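Local coordinates for protein putative serine phosphatase (Pseudomonas aeruginosa, PDB 6K4E) that probably acts as a magnesium-dependent PP2C-type serine/threonine phosphatase in the SiaABC threonine phosphorylation pathway, which controls biofilm formation in response to carbon availability, at residues R66-D71 with L126-I131; A76-H81 with Y97-Q102; G174-D179 with L185-A190; Q267-Q272 with I295-F300. All blocks are in the same frame, centred on the assembly; numbering follows the deposited sequence.

Contact 1. Residues R66-D71 with L126-I131; sequences RAILPD and LARAAI
I68, just past the end of helix 49-67, comes nearest to R128 in the middle of helix 117-138, with 7.4 Å between their CA atoms, so the backbones stay apart and the gap is spanned by one long arginine. The case illustrates how a carbonyl just past the end of a helix can be bound by a side chain from another helix. R128 NH1 donates to I68 O at 2.7 Å. The bond is short but bent, 131° at the hydrogen, and the carbonyl oxygen lies 21° out of the guanidinium plane. Water 1 sits at the edge of the same group, accepting from R128 NH1 at 2.8 Å and donating to A67 O at 3.1 Å; one nitrogen serves two successive carbonyls, I68 directly and A67 through the water. A bend at chi2 (72°) turns the arginine chain along I68, and the two side chains run past each other in opposite directions, I68 CD1 lying 3.8 Å from R128 CB. D132, one turn further along the helix, forms a salt bridge with R128 NE. A127 and I131 on this helix pack against strand 105-113, L69 and P70 rest on Y97 of strand 95-101, and M157 of the second subunit packs on I68.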
# COMPACT_ATOMS: atom_id res chain seq x y z
N ARG B 66 6.61 -3.81 -8.77
CA ARG B 66 6.53 -4.74 -9.91
C ARG B 66 5.84 -6.06 -9.53
O ARG B 66 5.10 -6.63 -10.32
CB ARG B 66 7.92 -5.02 -10.48
CG ARG B 66 8.37 -3.91 -11.43
CD ARG B 66 9.68 -4.22 -12.12
NE ARG B 66 9.99 -3.21 -13.13
CZ ARG B 66 9.58 -3.25 -14.39
NH1 ARG B 66 8.86 -4.27 -14.84
NH2 ARG B 66 9.90 -2.26 -15.23
N ALA B 67 6.04 -6.50 -8.28
CA ALA B 67 5.44 -7.72 -7.72
C ALA B 67 3.90 -7.66 -7.62
O ALA B 67 3.25 -8.71 -7.59
CB ALA B 67 6.06 -8.04 -6.37
N ILE B 68 3.33 -6.46 -7.61
CA ILE B 68 1.88 -6.33 -7.53
C ILE B 68 1.24 -6.21 -8.96
O ILE B 68 0.03 -6.14 -9.07
CB ILE B 68 1.43 -5.19 -6.54
CG1 ILE B 68 1.76 -3.77 -7.07
CG2 ILE B 68 1.98 -5.41 -5.15
CD1 ILE B 68 0.59 -2.88 -7.23
N LEU B 69 2.08 -6.24 -10.03
CA LEU B 69 1.62 -6.14 -11.42
C LEU B 69 1.30 -7.51 -12.03
O LEU B 69 2.04 -8.45 -11.77
CB LEU B 69 2.59 -5.34 -12.31
CG LEU B 69 3.03 -3.95 -11.78
CD1 LEU B 69 4.19 -3.42 -12.59
CD2 LEU B 69 1.88 -2.96 -11.71
N PRO B 70 0.20 -7.66 -12.84
CA PRO B 70 -0.16 -8.99 -13.38
C PRO B 70 0.52 -9.43 -14.69
O PRO B 70 -0.07 -10.18 -15.46
CB PRO B 70 -1.68 -8.88 -13.55
CG PRO B 70 -1.87 -7.44 -13.93
CD PRO B 70 -0.83 -6.65 -13.17
N ASP B 71 1.77 -9.01 -14.92
CA ASP B 71 2.60 -9.33 -16.11
C ASP B 71 2.60 -10.78 -16.57
O ASP B 71 2.38 -11.04 -17.75
CB ASP B 71 4.05 -8.92 -15.83
CG ASP B 71 4.20 -7.43 -15.72
OD1 ASP B 71 3.17 -6.74 -15.85
OD2 ASP B 71 5.34 -6.96 -15.54
N LEU B 126 -2.35 0.43 -1.71
CA LEU B 126 -3.69 0.51 -1.13
C LEU B 126 -4.75 0.19 -2.17
O LEU B 126 -5.61 -0.66 -1.91
CB LEU B 126 -3.93 1.90 -0.52
CG LEU B 126 -3.11 2.24 0.72
CD1 LEU B 126 -3.28 3.71 1.10
CD2 LEU B 126 -3.51 1.35 1.90
N ALA B 127 -4.66 0.80 -3.38
CA ALA B 127 -5.61 0.59 -4.47
C ALA B 127 -5.58 -0.85 -5.01
O ALA B 127 -6.64 -1.38 -5.32
CB ALA B 127 -5.37 1.58 -5.59
N ARG B 128 -4.40 -1.48 -5.07
CA ARG B 128 -4.29 -2.87 -5.53
C ARG B 128 -5.07 -3.80 -4.59
O ARG B 128 -5.85 -4.62 -5.06
CB ARG B 128 -2.81 -3.30 -5.67
CG ARG B 128 -2.56 -4.83 -5.63
CD ARG B 128 -3.03 -5.59 -6.87
NE ARG B 128 -3.29 -7.00 -6.57
CZ ARG B 128 -2.43 -7.99 -6.74
NH1 ARG B 128 -1.23 -7.76 -7.25
NH2 ARG B 128 -2.77 -9.23 -6.41
N ALA B 129 -4.90 -3.62 -3.27
CA ALA B 129 -5.62 -4.38 -2.24
C ALA B 129 -7.10 -4.05 -2.24
O ALA B 129 -7.92 -4.97 -2.17
CB ALA B 129 -5.02 -4.10 -0.88
N ALA B 130 -7.47 -2.76 -2.35
CA ALA B 130 -8.87 -2.30 -2.49
C ALA B 130 -9.54 -2.93 -3.74
O ALA B 130 -10.72 -3.26 -3.69
CB ALA B 130 -8.92 -0.78 -2.59
N ILE B 131 -8.80 -3.12 -4.84
CA ILE B 131 -9.36 -3.71 -6.06
C ILE B 131 -9.62 -5.22 -5.85
O ILE B 131 -10.69 -5.72 -6.24
CB ILE B 131 -8.55 -3.36 -7.35
CG1 ILE B 131 -8.94 -1.95 -7.81
CG2 ILE B 131 -8.76 -4.38 -8.51
CD1 ILE B 131 -8.08 -1.31 -8.85
O HOH W 1 0.45 -9.95 -7.84

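Contact 2. Residues A76-H81 with Y97-Q102; sequences ATLGEH and YVYREQ
T77 and Y99 reach for each other from opposite directions and meet through their hydroxyls: Y99 OH donates to T77 OG1 at 2.6 Å. How a buried phenol can be tied to a threonine of a short helix, 71-77, is well illustrated here. T77 OG1 lies between its own backbone N and carbonyl carbon (chi1 64°), while CG2 is turned to E101, two residues further along the strand and on the same side as Y99. There the methyl approaches the carboxylate, CG2 to E101 OE1 being 3.5 Å, a plain van der Waals contact on the more exposed side. The threonine oxygen also bonds to Q73 O, one turn back in helix 71-77, which ties it to both its own helix and the strand. L78 comes in obliquely beside the ring, its CD1 4.1 Å from Y99 CE1 and its CG 3.9 Å from Y99 OH, and adds an apolar flank to the polar join. Y99 CG stands anti to the backbone N (chi1 175°), which carries the phenol out from the strand toward T77. Strand 95-101 is an edge strand within this chain, bonded on to strand 105-113, where Y106 touches L78; Q73 and L74 of helix 71-77 pack on Y99, and V98 and R100 rest on helix 117-138.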
# COMPACT_ATOMS: atom_id res chain seq x y z
N ALA B 76 0.85 -15.29 -19.98
CA ALA B 76 0.45 -16.69 -20.01
C ALA B 76 -0.95 -16.90 -20.59
O ALA B 76 -1.19 -17.94 -21.19
CB ALA B 76 0.53 -17.28 -18.60
N THR B 77 -1.87 -15.94 -20.41
CA THR B 77 -3.25 -16.09 -20.85
C THR B 77 -3.60 -15.35 -22.15
O THR B 77 -4.30 -15.92 -23.00
CB THR B 77 -4.19 -15.70 -19.73
OG1 THR B 77 -4.00 -14.31 -19.44
CG2 THR B 77 -3.97 -16.54 -18.47
N LEU B 78 -3.15 -14.10 -22.31
CA LEU B 78 -3.45 -13.31 -23.51
C LEU B 78 -2.34 -13.42 -24.59
O LEU B 78 -2.63 -13.27 -25.77
CB LEU B 78 -3.73 -11.85 -23.18
CG LEU B 78 -5.05 -11.57 -22.42
CD1 LEU B 78 -5.27 -10.08 -22.27
CD2 LEU B 78 -6.24 -12.21 -23.12
N GLY B 79 -1.11 -13.72 -24.17
CA GLY B 79 0.02 -13.84 -25.08
C GLY B 79 0.18 -12.57 -25.89
O GLY B 79 0.21 -11.47 -25.32
N GLU B 80 0.19 -12.72 -27.20
CA GLU B 80 0.32 -11.60 -28.12
C GLU B 80 -1.01 -10.88 -28.38
O GLU B 80 -1.05 -9.96 -29.19
CB GLU B 80 1.02 -12.01 -29.43
CG GLU B 80 2.48 -12.36 -29.22
CD GLU B 80 3.37 -12.46 -30.45
OE1 GLU B 80 2.85 -12.32 -31.58
OE2 GLU B 80 4.59 -12.65 -30.27
N HIS B 81 -2.07 -11.24 -27.65
CA HIS B 81 -3.34 -10.53 -27.78
C HIS B 81 -3.46 -9.48 -26.68
O HIS B 81 -4.56 -9.11 -26.27
CB HIS B 81 -4.51 -11.50 -27.87
CG HIS B 81 -4.73 -11.99 -29.26
ND1 HIS B 81 -5.84 -11.60 -30.00
CD2 HIS B 81 -3.94 -12.78 -30.03
CE1 HIS B 81 -5.70 -12.19 -31.18
NE2 HIS B 81 -4.58 -12.90 -31.25
N TYR B 97 -1.85 -1.39 -13.10
CA TYR B 97 -2.83 -2.05 -13.92
C TYR B 97 -3.21 -3.36 -13.28
O TYR B 97 -2.46 -3.92 -12.46
CB TYR B 97 -2.33 -2.26 -15.35
CG TYR B 97 -0.92 -2.82 -15.45
CD1 TYR B 97 0.18 -1.99 -15.33
CD2 TYR B 97 -0.71 -4.16 -15.78
CE1 TYR B 97 1.48 -2.49 -15.48
CE2 TYR B 97 0.59 -4.67 -15.93
CZ TYR B 97 1.67 -3.83 -15.77
OH TYR B 97 2.95 -4.26 -15.94
N VAL B 98 -4.41 -3.81 -13.61
CA VAL B 98 -4.97 -5.03 -13.03
C VAL B 98 -5.36 -5.97 -14.16
O VAL B 98 -5.53 -5.55 -15.30
CB VAL B 98 -6.17 -4.70 -12.08
CG1 VAL B 98 -5.70 -3.96 -10.83
CG2 VAL B 98 -7.28 -3.90 -12.79
N TYR B 99 -5.53 -7.22 -13.83
CA TYR B 99 -5.95 -8.26 -14.76
C TYR B 99 -6.41 -9.42 -13.92
O TYR B 99 -5.76 -9.75 -12.93
CB TYR B 99 -4.78 -8.71 -15.65
CG TYR B 99 -5.16 -9.88 -16.53
CD1 TYR B 99 -6.07 -9.72 -17.58
CD2 TYR B 99 -4.60 -11.13 -16.34
CE1 TYR B 99 -6.42 -10.78 -18.40
CE2 TYR B 99 -4.95 -12.20 -17.16
CZ TYR B 99 -5.85 -12.02 -18.19
OH TYR B 99 -6.23 -13.05 -19.01
N ARG B 100 -7.53 -10.03 -14.30
CA ARG B 100 -8.11 -11.20 -13.65
C ARG B 100 -8.78 -12.08 -14.72
O ARG B 100 -9.84 -11.72 -15.24
CB ARG B 100 -9.11 -10.76 -12.57
CG ARG B 100 -9.79 -11.93 -11.82
CD ARG B 100 -8.85 -12.67 -10.87
NE ARG B 100 -8.42 -11.80 -9.77
CZ ARG B 100 -8.96 -11.77 -8.56
NH1 ARG B 100 -9.93 -12.61 -8.23
NH2 ARG B 100 -8.55 -10.89 -7.66
N GLU B 101 -8.17 -13.22 -15.03
CA GLU B 101 -8.70 -14.17 -15.98
C GLU B 101 -9.82 -15.01 -15.38
O GLU B 101 -9.71 -15.51 -14.27
CB GLU B 101 -7.60 -15.11 -16.49
CG GLU B 101 -8.03 -15.93 -17.70
CD GLU B 101 -7.45 -17.33 -17.85
OE1 GLU B 101 -6.82 -17.84 -16.90
OE2 GLU B 101 -7.65 -17.92 -18.94
N GLN B 102 -10.90 -15.20 -16.15
CA GLN B 102 -12.00 -16.08 -15.79
C GLN B 102 -12.14 -17.11 -16.92
O GLN B 102 -11.47 -16.98 -17.94
CB GLN B 102 -13.31 -15.29 -15.60
CG GLN B 102 -13.30 -14.33 -14.42
CD GLN B 102 -13.25 -14.98 -13.04
OE1 GLN B 102 -12.92 -14.32 -12.07
NE2 GLN B 102 -13.58 -16.28 -12.89

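Contact 3. Residues G174-D179 with L185-A190; sequences GLVWVD and LAFAGA
L175 and A188 face each other as a hydrogen-bonded antiparallel pair, joined by L175 N to A188 O and A188 N to L175 O, both at 3.0 Å. Both bonds are almost straight, 171° and 167° at the hydrogen. W177 and A186 repeat the arrangement two residues on: W177 N reaches A186 O at 2.8 Å, and A186 N reaches W177 O at 2.9 Å. Between these pairs lies the non-hydrogen-bonded pair V176 and F187, where CA-H...O contacts to A186 O and L175 O supplement the regular bonds.

Alternation then sorts the side chains between two surfaces. On one, V176 puts its branches to different neighbours: CG1, anti to the backbone N (chi1 174°), meets L185 CG at 3.6 Å, while CG2 meets F187 CD1 at 3.5 Å, at the edge of the ring. The rim of that ring also reaches G174, CE1 lying 3.8 Å from G174 CA, and the backbone N of G189 lies over one face; with glycine at both positions of the G174-G189 pair, the phenyl can lie close along the backbone. F298 and L194 cover this surface. On the other, L175 and A188 pack against helix 143-157, and the W177 indole turns away from A186, while its NE1 makes a weak hydrogen bond to D179 OD2, in the plane of the indole.

The whole is a textbook beta hairpin, strands 171-179 and 184-190, set inside one of the two antiparallel sheets whose sandwich, with helices outside, is the PP2C fold.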
# COMPACT_ATOMS: atom_id res chain seq x y z
N GLY B 174 -9.91 2.88 -15.27
CA GLY B 174 -10.67 2.39 -16.41
C GLY B 174 -10.66 0.89 -16.26
O GLY B 174 -9.59 0.30 -16.22
N LEU B 175 -11.83 0.29 -16.07
CA LEU B 175 -11.98 -1.15 -15.88
C LEU B 175 -12.86 -1.74 -16.94
O LEU B 175 -13.94 -1.21 -17.19
CB LEU B 175 -12.63 -1.45 -14.53
CG LEU B 175 -11.74 -1.65 -13.34
CD1 LEU B 175 -12.58 -1.89 -12.16
CD2 LEU B 175 -10.84 -2.87 -13.53
N VAL B 176 -12.45 -2.87 -17.50
CA VAL B 176 -13.20 -3.53 -18.56
C VAL B 176 -13.43 -5.02 -18.26
O VAL B 176 -12.47 -5.74 -17.99
CB VAL B 176 -12.45 -3.35 -19.91
CG1 VAL B 176 -13.10 -4.14 -21.03
CG2 VAL B 176 -12.31 -1.87 -20.30
N TRP B 177 -14.68 -5.48 -18.38
CA TRP B 177 -14.96 -6.91 -18.32
C TRP B 177 -15.18 -7.35 -19.79
O TRP B 177 -16.13 -6.90 -20.43
CB TRP B 177 -16.19 -7.25 -17.43
CG TRP B 177 -16.73 -8.63 -17.71
CD1 TRP B 177 -17.88 -8.93 -18.37
CD2 TRP B 177 -16.08 -9.88 -17.43
NE1 TRP B 177 -18.02 -10.29 -18.47
CE2 TRP B 177 -16.92 -10.90 -17.94
CE3 TRP B 177 -14.91 -10.26 -16.75
CZ2 TRP B 177 -16.59 -12.26 -17.85
CZ3 TRP B 177 -14.60 -11.60 -16.63
CH2 TRP B 177 -15.43 -12.59 -17.19
N VAL B 178 -14.25 -8.17 -20.32
CA VAL B 178 -14.32 -8.71 -21.68
C VAL B 178 -15.01 -10.05 -21.58
O VAL B 178 -14.42 -11.00 -21.08
CB VAL B 178 -12.92 -8.87 -22.33
CG1 VAL B 178 -12.99 -9.51 -23.72
CG2 VAL B 178 -12.20 -7.53 -22.39
N ASP B 179 -16.28 -10.11 -21.95
CA ASP B 179 -17.04 -11.35 -21.87
C ASP B 179 -16.92 -12.07 -23.23
O ASP B 179 -17.72 -11.82 -24.12
CB ASP B 179 -18.49 -11.05 -21.47
CG ASP B 179 -19.31 -12.24 -21.07
OD1 ASP B 179 -19.08 -13.35 -21.62
OD2 ASP B 179 -20.26 -12.06 -20.28
N LEU B 185 -18.56 -6.50 -24.20
CA LEU B 185 -17.62 -5.84 -23.31
C LEU B 185 -18.37 -4.88 -22.40
O LEU B 185 -19.30 -4.21 -22.86
CB LEU B 185 -16.66 -5.08 -24.24
CG LEU B 185 -15.46 -4.37 -23.68
CD1 LEU B 185 -14.27 -4.53 -24.62
CD2 LEU B 185 -15.76 -2.88 -23.47
N ALA B 186 -17.96 -4.80 -21.12
CA ALA B 186 -18.55 -3.84 -20.20
C ALA B 186 -17.41 -2.95 -19.73
O ALA B 186 -16.38 -3.47 -19.34
CB ALA B 186 -19.21 -4.55 -19.02
N PHE B 187 -17.57 -1.64 -19.84
CA PHE B 187 -16.54 -0.70 -19.41
C PHE B 187 -17.09 0.32 -18.43
O PHE B 187 -18.20 0.82 -18.61
CB PHE B 187 -15.91 0.04 -20.64
CG PHE B 187 -15.13 1.30 -20.29
CD1 PHE B 187 -13.91 1.22 -19.62
CD2 PHE B 187 -15.66 2.55 -20.56
CE1 PHE B 187 -13.23 2.39 -19.24
CE2 PHE B 187 -14.97 3.71 -20.19
CZ PHE B 187 -13.76 3.62 -19.55
N ALA B 188 -16.32 0.65 -17.40
CA ALA B 188 -16.67 1.72 -16.46
C ALA B 188 -15.39 2.44 -16.10
O ALA B 188 -14.40 1.79 -15.81
CB ALA B 188 -17.35 1.17 -15.22
N GLY B 189 -15.41 3.76 -16.17
CA GLY B 189 -14.23 4.57 -15.90
C GLY B 189 -14.46 5.86 -15.13
O GLY B 189 -15.53 6.46 -15.23
N ALA B 190 -13.47 6.25 -14.33
CA ALA B 190 -13.43 7.51 -13.59
C ALA B 190 -12.21 8.25 -14.14
O ALA B 190 -11.08 7.88 -13.83
CB ALA B 190 -13.27 7.24 -12.10

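Contact 4. Residues Q267-Q272 with I295-F300; sequences QPLPEQ and ILSFRF
L269, in the first turn of helix 269-284, lays its two methyl groups over different residues of strand 293-300. CD2 meets S297 OG at 3.4 Å and also lies 4.0 Å from F298 N, while CD1 rests on the aliphatic part of R299, 3.8 Å from R299 CD. The residues S297 and R299 are two apart on the strand and so point to the same side of the sheet, whereas F298 between them turns its ring to the opposite side; L269 thus bridges two residues that alternation puts on one face. R299 CG is anti to the backbone N (chi1 172°) and the chain is extended from there to NE, so its methylenes pass the leucine obliquely and the guanidinium ends beyond it, where NH1 bonds to T232 OG1. The serine hydroxyl, although close to a methyl, has its polar partner in F233 O. Across the interface the leucine makes van der Waals contacts alone, and the polar ends of S297 and R299 bond to strand 231-236.

P268 occupies the N-cap position of helix 269-284, and Q272 NE2 folds back to Q267 O at 2.8 Å, an almost straight bond (176°) that ties the first turn to the residue preceding the N-cap. Q272 OE1 bonds to Y234 OH. The helix thus begins over the sheet formed by strands 82-87, 293-300 and 231-236, with F83 packed on L269, Q272 and S297.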
# COMPACT_ATOMS: atom_id res chain seq x y z
N GLN B 267 -2.21 -4.02 -36.60
CA GLN B 267 -0.88 -4.63 -36.51
C GLN B 267 -0.70 -5.58 -35.30
O GLN B 267 -1.38 -5.38 -34.27
CB GLN B 267 0.21 -3.53 -36.46
CG GLN B 267 0.29 -2.60 -37.71
CD GLN B 267 0.33 -3.36 -38.99
OE1 GLN B 267 1.34 -3.96 -39.38
NE2 GLN B 267 -0.81 -3.42 -39.63
N PRO B 268 0.25 -6.56 -35.35
CA PRO B 268 0.50 -7.40 -34.16
C PRO B 268 0.82 -6.49 -32.97
O PRO B 268 1.55 -5.52 -33.13
CB PRO B 268 1.70 -8.24 -34.58
CG PRO B 268 1.57 -8.32 -36.09
CD PRO B 268 1.15 -6.95 -36.47
N LEU B 269 0.23 -6.78 -31.78
CA LEU B 269 0.37 -5.95 -30.57
C LEU B 269 1.83 -5.78 -30.10
O LEU B 269 2.17 -4.66 -29.71
CB LEU B 269 -0.57 -6.42 -29.45
CG LEU B 269 -1.98 -5.81 -29.51
CD1 LEU B 269 -2.82 -6.44 -30.62
CD2 LEU B 269 -2.71 -5.95 -28.21
N PRO B 270 2.74 -6.78 -30.24
CA PRO B 270 4.15 -6.52 -29.88
C PRO B 270 4.77 -5.44 -30.78
O PRO B 270 5.59 -4.66 -30.30
CB PRO B 270 4.84 -7.87 -30.12
CG PRO B 270 3.76 -8.85 -30.03
CD PRO B 270 2.58 -8.18 -30.67
N GLU B 271 4.31 -5.35 -32.05
CA GLU B 271 4.77 -4.32 -32.98
C GLU B 271 4.18 -2.96 -32.66
O GLU B 271 4.88 -1.96 -32.80
CB GLU B 271 4.52 -4.73 -34.42
CG GLU B 271 5.28 -6.00 -34.81
CD GLU B 271 4.89 -6.57 -36.17
OE1 GLU B 271 4.32 -5.82 -37.00
OE2 GLU B 271 5.19 -7.75 -36.42
N GLN B 272 2.88 -2.93 -32.23
CA GLN B 272 2.19 -1.70 -31.84
C GLN B 272 2.87 -1.06 -30.67
O GLN B 272 3.18 0.12 -30.72
CB GLN B 272 0.73 -1.97 -31.50
CG GLN B 272 -0.12 -2.44 -32.67
CD GLN B 272 -1.58 -2.35 -32.26
OE1 GLN B 272 -1.99 -1.40 -31.59
NE2 GLN B 272 -2.39 -3.32 -32.65
N ILE B 295 -0.04 2.17 -20.76
CA ILE B 295 -0.93 1.79 -21.84
C ILE B 295 -1.09 0.28 -21.74
O ILE B 295 -0.13 -0.45 -21.91
CB ILE B 295 -0.53 2.25 -23.28
CG1 ILE B 295 -0.36 3.76 -23.37
CG2 ILE B 295 -1.56 1.72 -24.32
CD1 ILE B 295 -0.12 4.24 -24.85
N LEU B 296 -2.32 -0.17 -21.49
CA LEU B 296 -2.64 -1.59 -21.47
C LEU B 296 -3.58 -1.84 -22.63
O LEU B 296 -4.64 -1.22 -22.74
CB LEU B 296 -3.25 -2.02 -20.12
CG LEU B 296 -3.50 -3.52 -19.89
CD1 LEU B 296 -2.36 -4.39 -20.42
CD2 LEU B 296 -3.79 -3.79 -18.43
N SER B 297 -3.11 -2.67 -23.57
CA SER B 297 -3.87 -2.97 -24.76
C SER B 297 -4.19 -4.42 -24.79
O SER B 297 -3.43 -5.21 -24.27
CB SER B 297 -3.11 -2.55 -26.01
OG SER B 297 -3.80 -2.85 -27.21
N PHE B 298 -5.34 -4.75 -25.38
CA PHE B 298 -5.90 -6.10 -25.52
C PHE B 298 -6.74 -6.19 -26.79
O PHE B 298 -7.27 -5.19 -27.25
CB PHE B 298 -6.71 -6.49 -24.28
CG PHE B 298 -7.87 -5.59 -23.91
CD1 PHE B 298 -7.67 -4.40 -23.22
CD2 PHE B 298 -9.17 -5.97 -24.20
CE1 PHE B 298 -8.76 -3.59 -22.85
CE2 PHE B 298 -10.25 -5.15 -23.84
CZ PHE B 298 -10.04 -3.97 -23.15
N ARG B 299 -6.80 -7.37 -27.40
CA ARG B 299 -7.50 -7.52 -28.66
C ARG B 299 -8.43 -8.73 -28.64
O ARG B 299 -8.07 -9.76 -28.07
CB ARG B 299 -6.47 -7.62 -29.80
CG ARG B 299 -7.05 -7.98 -31.16
CD ARG B 299 -6.05 -7.74 -32.24
NE ARG B 299 -6.46 -8.36 -33.49
CZ ARG B 299 -6.84 -7.69 -34.57
NH1 ARG B 299 -6.89 -6.36 -34.56
NH2 ARG B 299 -7.18 -8.34 -35.68
N PHE B 300 -9.61 -8.59 -29.27
CA PHE B 300 -10.55 -9.69 -29.42
C PHE B 300 -10.45 -10.26 -30.82
O PHE B 300 -10.50 -9.51 -31.80
CB PHE B 300 -12.01 -9.34 -29.03
CG PHE B 300 -12.90 -10.57 -29.03
CD1 PHE B 300 -12.78 -11.55 -28.05
CD2 PHE B 300 -13.81 -10.78 -30.07
CE1 PHE B 300 -13.56 -12.71 -28.09
CE2 PHE B 300 -14.59 -11.94 -30.11
CZ PHE B 300 -14.46 -12.90 -29.12

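In the fold
The four contacts sample different layers of a two-sheet sandwich. Along the chain contact 2 is nested inside the loop closed by contact 1, and contacts 3 and 4 follow in series. Contacts 1 and 2 touch through D71 and Y97, their centres about 14 Å apart. Contacts 2 and 3 share the sheet containing strands 95-101, 171-179 and 184-190. Contact 4 lies on the other sheet; its centre is about 12 Å from that of contact 2, which it touches through R299 and H81, and F298 bridges the sheets to V176, V178 and L185 of contact 3. Contact 1 also meets the second subunit, so together the contacts probably join helices, both sheets and the subunit boundary around the magnesium-bearing core.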